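Chymotrypsin (Cellulomonas bogoriensis, PDB 2EA3) is the trypsin-like domain of a longer bacterial protein of the peptidase S1 family and probably cleaves proteins internally as a serine endopeptidase. Local coordinates at residues A[38-50]-A[57-69]. Sequence-based numbering, arbitrary orientation.
Sequences ATTANPTGTFAGS and YAFVRTGAGVNLL
Thr-46 and Arg-61 exchange two backbone hydrogen bonds, one of them from Thr-46 N to Arg-61 O (3.0 Å), and pair strands 45-50 and 57-62 antiparallel. Farther along, Ala-48 N bonds to Phe-59 O (2.8 Å) and Gly-49 O accepts from Phe-59 N (2.9 Å). Two residues thus face one, and the extra residue makes a beta bulge. Gly-49 suits it because a CB there would jam against the preceding carbonyl; at Gly-45 one would clash with Arg-61 O and Val-60 CG1.

Val-60, with chi1 at 175°, sends its branches apart. CG2 sits over the middle of the Phe-47 ring, 3.6 Å from its centroid, a CH-pi contact; CG1 meets Thr-40 OG1 tip to tip in van der Waals contact (3.7 Å). A threonine fits there because OG1 also donates a hydrogen bond to Pro-43 O (2.9 Å). Ala-58 CB is small enough to sit at the ring edge, by Phe-47 CE2 (3.6 Å). With a leucine at Phe-47, Val-60 CG2 would probably be left without its ring face and Ala-58 CB less closely packed. Beyond the hairpin, Pro-43 CB packs on Val-66 CG2 (3.9 Å).

Tyr-9 and Ile-11 touch Phe-47 and Thr-40; Phe-27 touches Val-60 and Pro-43. Backbone polarity is spent between strands, while mostly apolar side chains pack on the face of Phe-47, Ala-58 and Val-60, toward the interior of the N-terminal chymotrypsin-type barrel.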
# COMPACT_ATOMS: atom_id res chain seq x y z
N ALA A 38 -8.06 -13.33 -8.27
CA ALA A 38 -9.07 -12.94 -7.27
C ALA A 38 -9.74 -11.65 -7.71
O ALA A 38 -9.12 -10.81 -8.35
CB ALA A 38 -8.45 -12.80 -5.85
N THR A 39 -11.02 -11.51 -7.40
CA THR A 39 -11.73 -10.33 -7.84
C THR A 39 -11.95 -9.41 -6.64
O THR A 39 -12.09 -9.87 -5.51
CB THR A 39 -13.07 -10.69 -8.51
OG1 THR A 39 -13.87 -11.40 -7.58
CG2 THR A 39 -12.85 -11.58 -9.73
N THR A 40 -11.95 -8.11 -6.91
CA THR A 40 -12.22 -7.10 -5.91
C THR A 40 -13.53 -6.36 -6.18
O THR A 40 -14.05 -6.40 -7.29
CB THR A 40 -11.08 -6.05 -5.89
OG1 THR A 40 -11.01 -5.41 -7.16
CG2 THR A 40 -9.72 -6.72 -5.60
N ALA A 41 -14.05 -5.69 -5.15
CA ALA A 41 -15.13 -4.72 -5.34
C ALA A 41 -14.71 -3.41 -4.69
O ALA A 41 -13.81 -3.39 -3.84
CB ALA A 41 -16.44 -5.24 -4.73
N ASN A 42 -15.34 -2.31 -5.08
CA ASN A 42 -14.99 -0.98 -4.55
C ASN A 42 -13.48 -0.67 -4.58
O ASN A 42 -12.91 -0.33 -3.55
CB ASN A 42 -15.54 -0.82 -3.13
CG ASN A 42 -17.04 -1.02 -3.08
OD1 ASN A 42 -17.75 -0.68 -4.01
ND2 ASN A 42 -17.51 -1.58 -1.98
N PRO A 43 -12.85 -0.70 -5.77
CA PRO A 43 -13.48 -0.89 -7.08
C PRO A 43 -13.53 -2.33 -7.59
O PRO A 43 -12.81 -3.20 -7.11
CB PRO A 43 -12.53 -0.13 -8.00
CG PRO A 43 -11.18 -0.50 -7.43
CD PRO A 43 -11.40 -0.44 -5.90
N THR A 44 -14.40 -2.54 -8.58
CA THR A 44 -14.38 -3.75 -9.39
C THR A 44 -13.00 -3.90 -10.06
O THR A 44 -12.48 -2.96 -10.66
CB THR A 44 -15.51 -3.70 -10.44
OG1 THR A 44 -16.76 -3.62 -9.74
CG2 THR A 44 -15.50 -4.92 -11.32
N GLY A 45 -12.40 -5.07 -9.88
CA GLY A 45 -11.09 -5.32 -10.45
C GLY A 45 -10.72 -6.78 -10.28
O GLY A 45 -11.49 -7.56 -9.71
N THR A 46 -9.54 -7.13 -10.80
CA THR A 46 -9.00 -8.48 -10.71
C THR A 46 -7.52 -8.42 -10.42
O THR A 46 -6.79 -7.70 -11.11
CB THR A 46 -9.19 -9.19 -12.06
OG1 THR A 46 -10.57 -9.09 -12.44
CG2 THR A 46 -8.77 -10.63 -12.01
N PHE A 47 -7.05 -9.18 -9.43
CA PHE A 47 -5.60 -9.33 -9.20
C PHE A 47 -4.93 -9.87 -10.46
O PHE A 47 -5.35 -10.92 -10.98
CB PHE A 47 -5.30 -10.24 -8.01
CG PHE A 47 -5.42 -9.55 -6.69
CD1 PHE A 47 -6.68 -9.28 -6.16
CD2 PHE A 47 -4.29 -9.17 -5.98
CE1 PHE A 47 -6.82 -8.62 -4.93
CE2 PHE A 47 -4.42 -8.53 -4.74
CZ PHE A 47 -5.69 -8.25 -4.22
N ALA A 48 -3.93 -9.15 -10.96
CA ALA A 48 -3.22 -9.52 -12.19
C ALA A 48 -1.72 -9.68 -11.96
O ALA A 48 -0.91 -9.50 -12.86
CB ALA A 48 -3.49 -8.50 -13.27
N GLY A 49 -1.37 -10.12 -10.77
CA GLY A 49 0.02 -10.36 -10.42
C GLY A 49 0.11 -10.16 -8.92
O GLY A 49 -0.42 -9.16 -8.38
N SER A 50 0.70 -11.14 -8.25
CA SER A 50 0.83 -11.11 -6.79
C SER A 50 2.05 -11.89 -6.38
O SER A 50 2.25 -13.03 -6.83
CB SER A 50 -0.41 -11.71 -6.10
OG SER A 50 -0.31 -11.61 -4.69
N TYR A 57 3.74 -7.76 -2.74
CA TYR A 57 3.13 -6.82 -3.67
C TYR A 57 2.15 -7.48 -4.61
O TYR A 57 2.24 -8.67 -4.87
CB TYR A 57 4.16 -6.01 -4.48
CG TYR A 57 5.12 -6.77 -5.37
CD1 TYR A 57 6.47 -6.87 -5.04
CD2 TYR A 57 4.69 -7.40 -6.55
CE1 TYR A 57 7.39 -7.58 -5.87
CE2 TYR A 57 5.60 -8.08 -7.40
CZ TYR A 57 6.93 -8.17 -7.06
OH TYR A 57 7.80 -8.86 -7.89
N ALA A 58 1.25 -6.65 -5.13
CA ALA A 58 0.26 -7.10 -6.09
C ALA A 58 -0.22 -5.94 -6.92
O ALA A 58 -0.12 -4.79 -6.51
CB ALA A 58 -0.91 -7.79 -5.40
N PHE A 59 -0.75 -6.26 -8.09
CA PHE A 59 -1.33 -5.29 -8.98
C PHE A 59 -2.75 -5.74 -9.24
O PHE A 59 -2.98 -6.92 -9.57
CB PHE A 59 -0.54 -5.26 -10.30
CG PHE A 59 -1.25 -4.56 -11.43
CD1 PHE A 59 -1.67 -3.23 -11.32
CD2 PHE A 59 -1.49 -5.23 -12.63
CE1 PHE A 59 -2.32 -2.59 -12.37
CE2 PHE A 59 -2.16 -4.58 -13.69
CZ PHE A 59 -2.56 -3.26 -13.55
N VAL A 60 -3.71 -4.82 -9.11
CA VAL A 60 -5.11 -5.12 -9.38
C VAL A 60 -5.53 -4.32 -10.60
O VAL A 60 -5.44 -3.09 -10.60
CB VAL A 60 -6.01 -4.81 -8.14
CG1 VAL A 60 -7.53 -5.02 -8.46
CG2 VAL A 60 -5.59 -5.64 -6.93
N ARG A 61 -5.92 -5.02 -11.67
CA ARG A 61 -6.37 -4.35 -12.89
C ARG A 61 -7.81 -3.93 -12.72
O ARG A 61 -8.65 -4.74 -12.32
CB ARG A 61 -6.25 -5.27 -14.12
CG ARG A 61 -6.58 -4.54 -15.44
CD ARG A 61 -7.13 -5.50 -16.49
NE ARG A 61 -7.59 -4.81 -17.71
CZ ARG A 61 -8.85 -4.44 -17.98
NH1 ARG A 61 -9.85 -4.70 -17.12
NH2 ARG A 61 -9.12 -3.82 -19.12
N THR A 62 -8.10 -2.67 -13.03
CA THR A 62 -9.46 -2.14 -12.97
C THR A 62 -9.91 -1.85 -14.41
O THR A 62 -9.10 -1.76 -15.34
CB THR A 62 -9.54 -0.83 -12.12
OG1 THR A 62 -8.65 0.14 -12.67
CG2 THR A 62 -9.17 -1.08 -10.66
N GLY A 63 -11.21 -1.70 -14.60
CA GLY A 63 -11.71 -1.45 -15.94
C GLY A 63 -12.63 -0.27 -15.96
O GLY A 63 -12.33 0.78 -15.38
N ALA A 64 -13.78 -0.44 -16.62
CA ALA A 64 -14.64 0.70 -16.90
C ALA A 64 -15.29 1.28 -15.64
O ALA A 64 -15.62 0.56 -14.70
CB ALA A 64 -15.72 0.31 -17.91
N GLY A 65 -15.50 2.58 -15.66
CA GLY A 65 -16.27 3.24 -14.63
C GLY A 65 -15.43 3.49 -13.39
O GLY A 65 -15.94 3.93 -12.36
N VAL A 66 -14.14 3.21 -13.50
CA VAL A 66 -13.24 3.38 -12.35
C VAL A 66 -12.29 4.51 -12.68
O VAL A 66 -11.52 4.41 -13.65
CB VAL A 66 -12.47 2.09 -12.04
CG1 VAL A 66 -11.45 2.34 -10.95
CG2 VAL A 66 -13.43 0.99 -11.62
N ASN A 67 -12.35 5.58 -11.89
CA ASN A 67 -11.47 6.71 -12.09
C ASN A 67 -10.25 6.56 -11.19
O ASN A 67 -10.40 6.45 -9.98
CB ASN A 67 -12.19 8.01 -11.76
CG ASN A 67 -13.39 8.22 -12.64
OD1 ASN A 67 -13.28 8.17 -13.87
ND2 ASN A 67 -14.55 8.45 -12.03
N LEU A 68 -9.08 6.55 -11.79
CA LEU A 68 -7.82 6.33 -11.07
C LEU A 68 -7.21 7.69 -10.79
O LEU A 68 -6.83 8.40 -11.72
CB LEU A 68 -6.87 5.50 -11.93
CG LEU A 68 -7.37 4.09 -12.29
CD1 LEU A 68 -6.46 3.41 -13.30
CD2 LEU A 68 -7.53 3.26 -11.02
N LEU A 69 -7.10 8.04 -9.51
CA LEU A 69 -6.69 9.38 -9.11
C LEU A 69 -5.32 9.35 -8.50
O LEU A 69 -4.97 8.40 -7.78
CB LEU A 69 -7.69 9.95 -8.10
CG LEU A 69 -9.11 10.16 -8.64
CD1 LEU A 69 -9.99 10.72 -7.54
CD2 LEU A 69 -9.10 11.11 -9.83